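Local coordinates for putative creatinine amidohydrolase (Bacteroides fragilis, PDB 3LUB), which probably hydrolyses non-peptide carbon-nitrogen bonds in linear amides, as a zinc-binding member of the creatininase superfamily, at residues 19-24 with 65-70; 4-9 with 54-59; 185-190 with 218-223; 33-38 with 213-218; 169-174 with 230-235. All coordinates share one frame; numbering follows the deposited sequence.

How the interactions relate
The contacts form two adjoining pairs, 1 with 2 and 3 with 4, on opposite sides of the chain's centre, while interaction 5 touches interactions 3 and 4. Interactions 1 and 2 have centres about 7 Å apart and join directly: V68 N lies 2.7 Å from V6 O, a probable hydrogen bond between strand 66-68 and the N-terminal loop. Interactions 3 and 4, centres about 8 Å apart, share V218. Interaction 4 contains H34, a zinc ligand, and so marks the metal-site end; its centre is about 34 Å from that of interaction 1. Interaction 5 reaches interaction 4 through T169 OG1, 2.9 Å from H37 NE2. Its nearest atoms to interaction 2 are about 6 Å away, without touching.

Interaction 1: residues 19-24 with 65-70; sequences LKYDVI and RCMVMP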
# COMPACT_ATOMS: atom_id res chain seq x y z
N LEU F 19 37.05 1.09 -9.39
CA LEU F 19 37.37 0.06 -8.41
C LEU F 19 36.30 -0.98 -8.39
O LEU F 19 35.13 -0.69 -8.58
CB LEU F 19 37.50 0.67 -7.04
CG LEU F 19 38.65 1.63 -6.82
CD1 LEU F 19 38.55 2.04 -5.39
CD2 LEU F 19 40.00 0.98 -7.12
N LYS F 20 36.71 -2.21 -8.13
CA LYS F 20 35.78 -3.33 -8.01
C LYS F 20 35.36 -3.52 -6.58
O LYS F 20 36.21 -3.68 -5.70
CB LYS F 20 36.43 -4.63 -8.49
CG LYS F 20 35.37 -5.67 -8.89
CD LYS F 20 35.80 -7.11 -8.81
CE LYS F 20 34.57 -8.00 -8.67
NZ LYS F 20 33.43 -7.56 -9.55
N TYR F 21 34.06 -3.51 -6.34
CA TYR F 21 33.53 -3.76 -5.00
C TYR F 21 32.86 -5.11 -4.97
O TYR F 21 32.13 -5.47 -5.88
CB TYR F 21 32.59 -2.63 -4.54
CG TYR F 21 33.32 -1.34 -4.27
CD1 TYR F 21 33.59 -0.44 -5.28
CD2 TYR F 21 33.75 -1.03 -3.01
CE1 TYR F 21 34.29 0.71 -5.04
CE2 TYR F 21 34.42 0.14 -2.77
CZ TYR F 21 34.71 1.01 -3.80
OH TYR F 21 35.42 2.17 -3.59
N ASP F 22 33.14 -5.86 -3.92
CA ASP F 22 32.65 -7.24 -3.75
C ASP F 22 31.40 -7.29 -2.86
O ASP F 22 30.39 -7.94 -3.23
CB ASP F 22 33.74 -8.08 -3.09
CG ASP F 22 34.96 -8.23 -3.98
OD1 ASP F 22 34.79 -8.83 -5.05
OD2 ASP F 22 36.05 -7.74 -3.60
N VAL F 23 31.47 -6.65 -1.71
CA VAL F 23 30.36 -6.66 -0.73
C VAL F 23 29.94 -5.26 -0.38
O VAL F 23 30.78 -4.40 -0.32
CB VAL F 23 30.74 -7.44 0.54
CG1 VAL F 23 29.54 -7.65 1.45
CG2 VAL F 23 31.40 -8.77 0.14
N ILE F 24 28.63 -5.03 -0.18
CA ILE F 24 28.10 -3.74 0.30
C ILE F 24 27.66 -3.93 1.75
O ILE F 24 27.06 -4.93 2.11
CB ILE F 24 26.87 -3.23 -0.55
CG1 ILE F 24 27.15 -3.31 -2.08
CG2 ILE F 24 26.39 -1.84 -0.10
CD1 ILE F 24 28.45 -2.72 -2.55
N ARG F 65 37.31 -5.83 -1.32
CA ARG F 65 36.90 -4.43 -1.21
C ARG F 65 35.40 -4.28 -1.02
O ARG F 65 34.63 -4.65 -1.92
CB ARG F 65 37.32 -3.65 -2.46
CG ARG F 65 37.20 -2.15 -2.24
CD ARG F 65 37.50 -1.34 -3.50
NE ARG F 65 38.93 -1.27 -3.74
CZ ARG F 65 39.60 -1.98 -4.65
NH1 ARG F 65 39.01 -2.85 -5.43
NH2 ARG F 65 40.91 -1.80 -4.77
N CYS F 66 35.02 -3.69 0.11
CA CYS F 66 33.63 -3.50 0.47
C CYS F 66 33.31 -2.00 0.56
O CYS F 66 34.18 -1.17 0.86
CB CYS F 66 33.35 -4.18 1.80
SG CYS F 66 33.88 -5.94 1.82
N MSE F 67 32.07 -1.66 0.26
CA MSE F 67 31.62 -0.28 0.46
C MSE F 67 30.71 -0.22 1.65
O MSE F 67 29.70 -0.91 1.69
CB MSE F 67 30.85 0.20 -0.76
CG MSE F 67 30.44 1.68 -0.72
SE MSE F 67 31.86 2.92 -0.19
CE MSE F 67 32.46 3.61 -1.94
N VAL F 68 31.01 0.69 2.57
CA VAL F 68 30.08 1.01 3.64
C VAL F 68 29.19 2.19 3.28
O VAL F 68 29.66 3.31 3.07
CB VAL F 68 30.80 1.26 4.96
CG1 VAL F 68 29.77 1.49 6.13
CG2 VAL F 68 31.72 0.11 5.27
N MSE F 69 27.89 1.91 3.17
CA MSE F 69 26.92 2.89 2.82
C MSE F 69 26.60 3.87 3.99
O MSE F 69 26.99 3.65 5.15
CB MSE F 69 25.63 2.19 2.34
CG MSE F 69 25.79 1.26 1.17
SE MSE F 69 26.24 2.15 -0.50
CE MSE F 69 24.51 3.28 -0.77
N PRO F 70 25.93 5.00 3.67
CA PRO F 70 25.52 5.86 4.77
C PRO F 70 24.56 5.14 5.73
O PRO F 70 23.67 4.42 5.29
CB PRO F 70 24.85 7.04 4.05
CG PRO F 70 25.45 7.02 2.69
CD PRO F 70 25.55 5.57 2.37
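The beta-alpha-beta unit of strand 23-28, helix 42-62 and strand 66-68 is joined here, where R65 lies against L19, K20 and Y21. R65 CG is anti to the backbone N (chi1 -167°) and chi2 is extended, which brings CD over one face of the Y21 ring; the CH-pi distance from R65 CD to the Y21 ring centroid is 3.7 Å. The bend at chi3 then turns the guanidinium, 69° from the ring plane, toward K20 O, which lies in the guanidinium plane and accepts from R65 NH1 at 2.9 Å. L19 CD2 covers one guanidinium face, and R65 NE forms a salt bridge with E5. D22 grips the R65 backbone twice: D22 N donates to R65 O at 2.8 Å, and R65 N reaches the anti lone pair of D22 OD2 at 3.2 Å. Parallel pairing follows, I24 beside M67, with M67 N bonded to V23 O at 3.1 Å; this joins 66-68 to 23-28 in the parallel sheet, where 66-68 is outermost within this chain. The selenomethionine M67 makes an oblique Met-aromatic contact, M67 SE lying 5.4 Å from the Y21 ring centroid and 42° off its normal. Y21 OH is hydrogen-bonded to E5 O, and F86 of a second subunit meets the Y21 ring edge-to-face.

Interaction 2: residues 4-9 with 54-59; sequences KEVDLS and AAELAL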
# COMPACT_ATOMS: atom_id res chain seq x y z
N LYS F 4 37.94 7.25 1.67
CA LYS F 4 37.00 7.40 0.56
C LYS F 4 36.83 6.09 -0.20
O LYS F 4 35.88 5.93 -0.99
CB LYS F 4 37.44 8.51 -0.42
CG LYS F 4 37.39 9.94 0.10
CD LYS F 4 37.63 10.97 -1.06
CE LYS F 4 37.64 12.47 -0.61
NZ LYS F 4 37.51 13.46 -1.76
N GLU F 5 37.75 5.15 0.01
CA GLU F 5 37.68 3.87 -0.70
C GLU F 5 36.55 2.95 -0.21
O GLU F 5 35.92 2.23 -1.01
CB GLU F 5 39.01 3.14 -0.65
CG GLU F 5 39.11 1.98 -1.65
CD GLU F 5 40.54 1.48 -1.86
OE1 GLU F 5 41.50 2.02 -1.23
OE2 GLU F 5 40.72 0.55 -2.67
N VAL F 6 36.29 2.98 1.10
CA VAL F 6 35.31 2.09 1.72
C VAL F 6 34.21 2.80 2.54
O VAL F 6 33.28 2.13 3.02
CB VAL F 6 36.01 1.05 2.63
CG1 VAL F 6 37.02 0.18 1.85
CG2 VAL F 6 36.67 1.73 3.79
N ASP F 7 34.30 4.13 2.72
CA ASP F 7 33.29 4.89 3.52
C ASP F 7 32.54 5.89 2.63
O ASP F 7 33.08 6.93 2.29
CB ASP F 7 33.97 5.59 4.67
CG ASP F 7 33.01 6.31 5.62
OD1 ASP F 7 31.77 6.22 5.49
OD2 ASP F 7 33.54 6.96 6.55
N LEU F 8 31.33 5.53 2.21
CA LEU F 8 30.58 6.34 1.25
C LEU F 8 30.23 7.72 1.80
O LEU F 8 30.10 8.67 1.03
CB LEU F 8 29.32 5.61 0.76
CG LEU F 8 28.76 6.19 -0.56
CD1 LEU F 8 29.51 5.69 -1.78
CD2 LEU F 8 27.27 5.96 -0.72
N SER F 9 30.09 7.83 3.12
CA SER F 9 29.84 9.12 3.77
C SER F 9 30.89 10.21 3.49
O SER F 9 30.59 11.39 3.61
CB SER F 9 29.67 8.91 5.27
OG SER F 9 28.53 8.09 5.51
N ALA F 54 36.26 -2.93 9.70
CA ALA F 54 36.30 -4.30 9.18
C ALA F 54 36.55 -4.30 7.67
O ALA F 54 37.23 -5.20 7.17
CB ALA F 54 35.04 -5.08 9.52
N ALA F 55 35.99 -3.33 6.96
CA ALA F 55 36.23 -3.16 5.52
C ALA F 55 37.72 -2.89 5.24
O ALA F 55 38.31 -3.45 4.31
CB ALA F 55 35.33 -1.98 4.92
N GLU F 56 38.31 -2.04 6.06
CA GLU F 56 39.72 -1.71 5.95
C GLU F 56 40.58 -2.95 6.22
O GLU F 56 41.57 -3.21 5.51
CB GLU F 56 40.08 -0.60 6.93
CG GLU F 56 39.61 0.79 6.50
CD GLU F 56 39.83 1.87 7.56
OE1 GLU F 56 39.89 1.55 8.79
OE2 GLU F 56 39.94 3.06 7.17
N LEU F 57 40.21 -3.72 7.24
CA LEU F 57 40.93 -4.97 7.53
C LEU F 57 40.81 -5.98 6.40
O LEU F 57 41.82 -6.57 6.02
CB LEU F 57 40.45 -5.59 8.82
CG LEU F 57 41.24 -6.79 9.33
CD1 LEU F 57 42.67 -6.36 9.63
CD2 LEU F 57 40.52 -7.34 10.56
N ALA F 58 39.60 -6.20 5.86
CA ALA F 58 39.44 -7.16 4.77
C ALA F 58 40.23 -6.73 3.55
O ALA F 58 40.76 -7.58 2.83
CB ALA F 58 37.95 -7.33 4.39
N LEU F 59 40.27 -5.43 3.27
CA LEU F 59 41.02 -4.92 2.11
C LEU F 59 42.52 -5.12 2.30
O LEU F 59 43.16 -5.59 1.39
CB LEU F 59 40.73 -3.45 1.86
CG LEU F 59 41.34 -2.77 0.63
CD1 LEU F 59 40.94 -3.46 -0.70
CD2 LEU F 59 40.97 -1.30 0.64
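V6 has the most surface buried in this contact, and it is packed against A55 and L59 of helix 42-62. Its CB stands 3.9 Å from A55 CB, the two CA-CB bonds being directed at each other's segment, and both V6 methyls lie about the same distance from that one alanine carbon. The branches then diverge: V6 CG2 comes up to E56 CG at 4.1 Å, while CG1 heads for L59, with V6 CG1 to L59 CD2 a looser 4.4 Å. A55 and L59 are one helical turn apart, tied by the backbone bond from L59 N to A55 O (3.0 Å), so the loop meets a single stripe of the helix. With L59 CG anti to its own backbone N (chi1 -176°), CD2 is carried out to the E5 carboxylate. L59 CD2 is 3.8 Å from E5 CD and equally far from both oxygens, which places the methyl above the plane of the group. No hydrogen bond crosses between the two segments. The polar ends are engaged elsewhere: the E5 carboxylate is held by R65, and E56 OE2 accepts from N3. Backbone bonds join V6 and L8 to V68. The N-terminal loop thus runs along strand 66-68, and its V6 and E5 side chains rest on helix 42-62 of the beta-alpha-beta crossover that links strand 23-28 to strand 66-68.

Interaction 3: residues 185-190 with 218-223; sequences AGDGES and VGNPKK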
# COMPACT_ATOMS: atom_id res chain seq x y z
N ALA F 185 25.71 10.95 32.66
CA ALA F 185 24.91 9.74 32.68
C ALA F 185 24.05 9.61 33.94
O ALA F 185 24.45 10.00 35.04
CB ALA F 185 25.83 8.50 32.53
N GLY F 186 22.84 9.08 33.76
CA GLY F 186 22.06 8.57 34.86
C GLY F 186 22.40 7.09 35.07
O GLY F 186 23.16 6.49 34.28
N ASP F 187 21.83 6.49 36.12
CA ASP F 187 22.14 5.10 36.47
C ASP F 187 21.49 4.09 35.55
O ASP F 187 21.82 2.91 35.64
CB ASP F 187 21.72 4.79 37.93
CG ASP F 187 22.51 5.59 38.96
OD1 ASP F 187 23.59 6.11 38.62
OD2 ASP F 187 22.06 5.69 40.13
N GLY F 188 20.57 4.53 34.69
CA GLY F 188 19.90 3.59 33.79
C GLY F 188 19.10 2.51 34.52
O GLY F 188 19.00 1.39 34.05
N GLU F 189 18.51 2.88 35.66
CA GLU F 189 17.69 1.94 36.41
C GLU F 189 16.47 1.51 35.56
O GLU F 189 15.86 2.33 34.86
CB GLU F 189 17.27 2.54 37.77
N SER F 190 16.18 0.21 35.59
CA SER F 190 15.05 -0.38 34.84
C SER F 190 14.11 -1.20 35.75
O SER F 190 14.50 -1.69 36.83
CB SER F 190 15.57 -1.25 33.68
OG SER F 190 16.41 -2.29 34.16
N VAL F 218 18.83 1.66 29.81
CA VAL F 218 18.61 0.37 30.49
C VAL F 218 19.99 -0.24 30.78
O VAL F 218 20.56 -0.90 29.94
CB VAL F 218 17.79 -0.64 29.61
CG1 VAL F 218 17.56 -1.96 30.37
CG2 VAL F 218 16.47 -0.06 29.18
N GLY F 219 20.49 -0.01 32.00
CA GLY F 219 21.83 -0.45 32.40
C GLY F 219 22.67 0.74 32.87
O GLY F 219 22.63 1.82 32.25
N ASN F 220 23.42 0.52 33.97
CA ASN F 220 24.37 1.51 34.51
C ASN F 220 25.64 1.54 33.66
O ASN F 220 26.34 0.53 33.58
CB ASN F 220 24.70 1.20 35.98
CG ASN F 220 25.35 2.38 36.69
OD1 ASN F 220 26.06 3.17 36.08
ND2 ASN F 220 25.07 2.52 37.99
N PRO F 221 25.93 2.69 33.00
CA PRO F 221 27.07 2.85 32.12
C PRO F 221 28.31 3.42 32.79
O PRO F 221 29.29 3.70 32.11
CB PRO F 221 26.55 3.89 31.14
CG PRO F 221 25.75 4.77 31.98
CD PRO F 221 25.16 3.93 33.05
N LYS F 222 28.25 3.63 34.09
CA LYS F 222 29.26 4.43 34.77
C LYS F 222 30.68 3.82 34.97
O LYS F 222 31.60 4.57 35.21
CB LYS F 222 28.66 5.03 36.06
CG LYS F 222 27.56 6.07 35.71
CD LYS F 222 27.00 6.81 36.92
CE LYS F 222 25.70 7.54 36.56
NZ LYS F 222 25.07 8.36 37.69
N LYS F 223 30.87 2.52 34.76
CA LYS F 223 32.21 1.93 34.71
C LYS F 223 32.75 1.81 33.29
O LYS F 223 33.82 1.21 33.08
CB LYS F 223 32.22 0.57 35.41
CG LYS F 223 31.56 0.61 36.78
CD LYS F 223 31.69 -0.69 37.55
CE LYS F 223 31.22 -0.49 39.00
NZ LYS F 223 31.35 -1.73 39.83
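Two irregular loops near the dinuclear zinc site meet here, D187 and G188 lying against G219, N220 and K222. Their touching parts run 142° apart, so the chains pass in roughly opposite directions without forming strands. One backbone bond fixes their alignment: G219 N donates to G188 O at 2.9 Å, almost straight at 174°, meeting a lone pair in the carbonyl plane. A CB on G188 would run into G219 O, and the positive phi there also favours glycine. At the outer end K222 stretches fully beyond CG and crosses D187 obliquely. The salt bridge from K222 NZ to D187 OD1 measures 2.8 Å and approaches the oxygen nearly along its C-O bond; a weak bond from K222 NZ to A185 O, 3.2 Å, adds a second hold on the ammonium. Between these points N220 lies beside D187, amide and carboxylate pointing the same way, and N220 CA makes a CA-H...O contact of 3.1 Å with D187 O. The amide also shapes its own loop, since N220 OD1 accepts from K222 N at 3.0 Å in an Asx turn. A185 CB sits 3.8 Å from P221 CG in an apolar contact, and S190 CB 3.9 Å from V218 CG1 in a van der Waals one. Further in, H37 packs on both A185 and P221, and D215 OD2 accepts from G188 N. The V218 side chain is about 10 Å from a bound zinc, placing this loop pair in the surroundings of the two-metal centre found in the creatininase superfamily.

Interaction 4: residues 33-38 with 213-218; sequences PHNLHL and TVDSGV. With ZN (zinc ion), chain B.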
# COMPACT_ATOMS: atom_id res chain seq x y z
N PRO F 33 16.94 8.46 21.99
CA PRO F 33 17.66 8.84 23.20
C PRO F 33 18.38 7.62 23.83
O PRO F 33 17.84 6.51 23.84
CB PRO F 33 16.55 9.34 24.13
CG PRO F 33 15.35 9.56 23.28
CD PRO F 33 15.50 8.70 22.08
N HIS F 34 19.60 7.86 24.32
CA HIS F 34 20.46 6.86 24.92
C HIS F 34 20.91 7.31 26.30
O HIS F 34 21.98 7.89 26.44
CB HIS F 34 21.68 6.67 24.03
CG HIS F 34 21.43 5.69 22.93
ND1 HIS F 34 20.59 5.97 21.86
CD2 HIS F 34 21.84 4.42 22.78
CE1 HIS F 34 20.55 4.91 21.07
NE2 HIS F 34 21.30 3.95 21.61
N ASN F 35 20.10 7.06 27.32
CA ASN F 35 20.33 7.65 28.63
C ASN F 35 20.43 9.18 28.41
O ASN F 35 19.91 9.69 27.44
CB ASN F 35 21.60 7.04 29.22
CG ASN F 35 21.71 7.22 30.73
OD1 ASN F 35 21.62 8.33 31.24
ND2 ASN F 35 21.98 6.11 31.43
N LEU F 36 21.15 9.89 29.28
CA LEU F 36 21.31 11.32 29.12
C LEU F 36 22.57 11.68 28.42
O LEU F 36 22.73 12.82 28.01
CB LEU F 36 21.25 12.01 30.50
CG LEU F 36 20.02 11.77 31.40
CD1 LEU F 36 20.31 12.27 32.81
CD2 LEU F 36 18.77 12.43 30.83
N HIS F 37 23.47 10.73 28.24
CA HIS F 37 24.87 11.06 27.93
C HIS F 37 25.35 10.64 26.54
O HIS F 37 26.36 11.17 26.05
CB HIS F 37 25.80 10.45 28.98
CG HIS F 37 25.82 8.96 28.95
ND1 HIS F 37 24.68 8.20 29.08
CD2 HIS F 37 26.85 8.09 28.81
CE1 HIS F 37 25.00 6.92 29.00
NE2 HIS F 37 26.31 6.83 28.84
N LEU F 38 24.64 9.73 25.88
CA LEU F 38 25.08 9.28 24.56
C LEU F 38 24.29 9.97 23.46
O LEU F 38 23.15 10.40 23.68
CB LEU F 38 24.96 7.78 24.44
CG LEU F 38 26.01 6.94 25.15
CD1 LEU F 38 25.45 5.49 25.27
CD2 LEU F 38 27.35 7.04 24.42
N THR F 213 11.83 2.78 32.55
CA THR F 213 13.08 3.55 32.59
C THR F 213 12.87 4.99 33.08
O THR F 213 11.82 5.59 32.81
CB THR F 213 13.69 3.66 31.16
OG1 THR F 213 13.01 4.70 30.45
CG2 THR F 213 13.58 2.35 30.38
N VAL F 214 13.89 5.55 33.71
CA VAL F 214 13.84 6.88 34.30
C VAL F 214 14.55 7.89 33.39
O VAL F 214 14.03 8.99 33.13
CB VAL F 214 14.52 6.85 35.68
CG1 VAL F 214 14.27 8.15 36.42
CG2 VAL F 214 14.03 5.62 36.51
N ASP F 215 15.72 7.51 32.90
CA ASP F 215 16.54 8.41 32.07
C ASP F 215 16.66 7.95 30.60
O ASP F 215 17.41 8.54 29.85
CB ASP F 215 17.93 8.58 32.70
CG ASP F 215 18.58 7.26 33.04
OD1 ASP F 215 18.47 6.33 32.24
OD2 ASP F 215 19.19 7.15 34.13
N SER F 216 15.89 6.92 30.24
CA SER F 216 15.84 6.31 28.89
C SER F 216 16.93 5.25 28.67
O SER F 216 16.90 4.54 27.69
CB SER F 216 15.86 7.38 27.76
OG SER F 216 17.18 7.75 27.40
N GLY F 217 17.86 5.13 29.61
CA GLY F 217 18.84 4.06 29.57
C GLY F 217 18.33 2.80 30.25
O GLY F 217 17.47 2.87 31.15
N VAL F 218 18.83 1.66 29.81
CA VAL F 218 18.61 0.37 30.49
C VAL F 218 19.99 -0.24 30.78
O VAL F 218 20.56 -0.90 29.94
CB VAL F 218 17.79 -0.64 29.61
CG1 VAL F 218 17.56 -1.96 30.37
CG2 VAL F 218 16.47 -0.06 29.18
ZN ZN B . 21.91 1.94 21.06
O HOH W 1 20.43 0.58 21.59
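The amide of N35 and the carboxylate of D215 are stacked, their planes 23° apart, with N35 ND2 3.6 Å from D215 OD1. The two groups are held by bonds to other partners, N35 OD1 accepting from G186 N and D215 OD1 from G217 N. N35 CB also lies at the edge of the H37 ring, in its plane, while L38 CG covers one face of that ring. D215 CG sits between its backbone N and carbonyl carbon (chi1 50°), which turns D215 OD1 back to within 3.0 Å of G217 N, closing an Asx turn. The backbone carbonyl of the same residue serves both segments: S216 OG donates to a lone pair of D215 O at 2.6 Å, and N35 CA makes a CA-H...O contact with D215 O at 3.3 Å. P33 CB makes a van der Waals contact with the hydroxyl oxygen S216 OG at 3.7 Å, and L36 CG lies 4.0 Å from D215 CB. L13 of a second subunit packs on P33 and S216. H34 points away from the 213-218 loop; its ND1 donates to E32 O, which would fix the ring's rotation, and its NE2 binds zinc at 2.2 Å. A water at 2.1 Å from the zinc, with D43 and E168, completes that metal's shell. D43 also binds the second zinc, together with E32 and H120, giving the carboxylate-bridged dinuclear site of the creatininase superfamily.

Interaction 5: residues 169-174 with 230-235; sequences TSVMMH and ERYVKP
Y232 OH is hydrogen-bonded to V150 O, and the edge of the Y232 ring meets V171: V171 CG2 approaches in the ring plane, 4.0 Å from Y232 CD2. F156 meets the same ring edge-to-face. H174 continues its helix, H174 N being bonded to S170 O at 3.0 Å. Its CG is anti to the backbone N (chi1 168°), which brings the imidazole to the other helix, and chi2 (62°) turns the ring's face to E230. E230 CA sits over the centre of that ring in a CH-pi contact, 3.7 Å from E230 CA to the H174 centroid and close to the ring normal. E230 CB covers the same face near ND1, at 3.5 Å from H174 ND1, whereas E230 OE2 stays 4.7 Å from it. V233 splits its branches: V233 CG2 lies 3.9 Å from H174 CD2, and V233 CG1 presses tightly on V171 CG1 at 3.5 Å. The axes of 169-174 and 230-235 cross at -92°, 9.2 Å apart at closest approach. Helix 166-175, which carries the zinc ligand E168, thus packs on helix 226-249, while V171 and M172 also pack on L46 of helix 42-62.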
# COMPACT_ATOMS: atom_id res chain seq x y z
N THR F 169 28.34 2.62 25.82
CA THR F 169 29.09 3.81 26.26
C THR F 169 30.58 3.63 26.02
O THR F 169 31.22 4.54 25.53
CB THR F 169 28.85 4.17 27.73
OG1 THR F 169 27.44 4.31 27.95
CG2 THR F 169 29.52 5.46 28.05
N SER F 170 31.12 2.46 26.34
CA SER F 170 32.55 2.19 26.17
C SER F 170 32.94 2.30 24.72
O SER F 170 33.97 2.89 24.42
CB SER F 170 32.96 0.80 26.70
OG SER F 170 32.82 0.71 28.10
N VAL F 171 32.15 1.71 23.83
CA VAL F 171 32.50 1.68 22.42
C VAL F 171 32.40 3.10 21.84
O VAL F 171 33.22 3.48 21.03
CB VAL F 171 31.64 0.67 21.64
CG1 VAL F 171 32.03 0.68 20.13
CG2 VAL F 171 31.77 -0.77 22.26
N MSE F 172 31.45 3.91 22.31
CA MSE F 172 31.37 5.33 21.90
C MSE F 172 32.60 6.08 22.42
O MSE F 172 33.16 6.90 21.71
CB MSE F 172 30.11 6.02 22.43
CG MSE F 172 29.89 7.42 21.88
SE MSE F 172 29.74 7.47 19.88
CE MSE F 172 27.99 6.58 19.58
N MSE F 173 33.00 5.82 23.66
CA MSE F 173 34.16 6.50 24.24
C MSE F 173 35.41 6.21 23.44
O MSE F 173 36.26 7.09 23.28
CB MSE F 173 34.36 6.12 25.70
CG MSE F 173 33.38 6.79 26.64
SE MSE F 173 33.44 6.00 28.44
CE MSE F 173 35.04 7.01 29.28
N HIS F 174 35.49 5.00 22.91
CA HIS F 174 36.61 4.60 22.05
C HIS F 174 36.59 5.31 20.71
O HIS F 174 37.55 5.99 20.34
CB HIS F 174 36.60 3.10 21.86
CG HIS F 174 37.50 2.60 20.79
ND1 HIS F 174 38.87 2.77 20.84
CD2 HIS F 174 37.25 1.87 19.69
CE1 HIS F 174 39.42 2.20 19.78
NE2 HIS F 174 38.46 1.64 19.06
N GLU F 230 37.55 -0.45 23.16
CA GLU F 230 38.60 -0.81 22.20
C GLU F 230 38.82 -2.30 22.15
O GLU F 230 38.98 -2.88 21.06
CB GLU F 230 39.91 -0.13 22.57
CG GLU F 230 41.08 -0.51 21.69
CD GLU F 230 42.35 0.25 22.07
OE1 GLU F 230 42.63 0.41 23.29
OE2 GLU F 230 43.05 0.70 21.14
N ARG F 231 38.84 -2.93 23.32
CA ARG F 231 39.10 -4.37 23.40
C ARG F 231 37.95 -5.25 22.88
O ARG F 231 38.18 -6.28 22.24
CB ARG F 231 39.47 -4.75 24.83
CG ARG F 231 40.74 -4.06 25.22
CD ARG F 231 41.34 -4.59 26.46
NE ARG F 231 42.63 -3.95 26.68
CZ ARG F 231 43.39 -4.12 27.76
NH1 ARG F 231 43.00 -4.93 28.75
NH2 ARG F 231 44.54 -3.47 27.84
N TYR F 232 36.73 -4.86 23.20
CA TYR F 232 35.54 -5.51 22.70
C TYR F 232 35.42 -5.43 21.19
O TYR F 232 35.02 -6.40 20.57
CB TYR F 232 34.31 -4.90 23.36
CG TYR F 232 32.96 -5.53 23.04
CD1 TYR F 232 32.76 -6.92 23.05
CD2 TYR F 232 31.86 -4.72 22.79
CE1 TYR F 232 31.52 -7.46 22.79
CE2 TYR F 232 30.61 -5.26 22.55
CZ TYR F 232 30.45 -6.63 22.53
OH TYR F 232 29.21 -7.13 22.25
N VAL F 233 35.73 -4.28 20.57
CA VAL F 233 35.50 -4.16 19.12
C VAL F 233 36.53 -4.91 18.33
O VAL F 233 36.23 -5.34 17.22
CB VAL F 233 35.32 -2.68 18.60
CG1 VAL F 233 34.15 -1.98 19.33
CG2 VAL F 233 36.62 -1.86 18.65
N LYS F 234 37.72 -5.11 18.89
CA LYS F 234 38.76 -5.86 18.16
C LYS F 234 38.27 -7.20 17.60
O LYS F 234 38.35 -7.41 16.38
CB LYS F 234 40.05 -6.05 19.00
CG LYS F 234 41.28 -6.29 18.11
CD LYS F 234 42.49 -6.83 18.92
CE LYS F 234 43.67 -7.16 17.99
NZ LYS F 234 44.89 -7.58 18.74
N PRO F 235 37.75 -8.10 18.45
CA PRO F 235 37.21 -9.35 17.89
C PRO F 235 35.98 -9.21 16.95
O PRO F 235 35.83 -10.00 15.99
CB PRO F 235 36.83 -10.15 19.16
CG PRO F 235 36.62 -9.12 20.21
CD PRO F 235 37.62 -8.08 19.92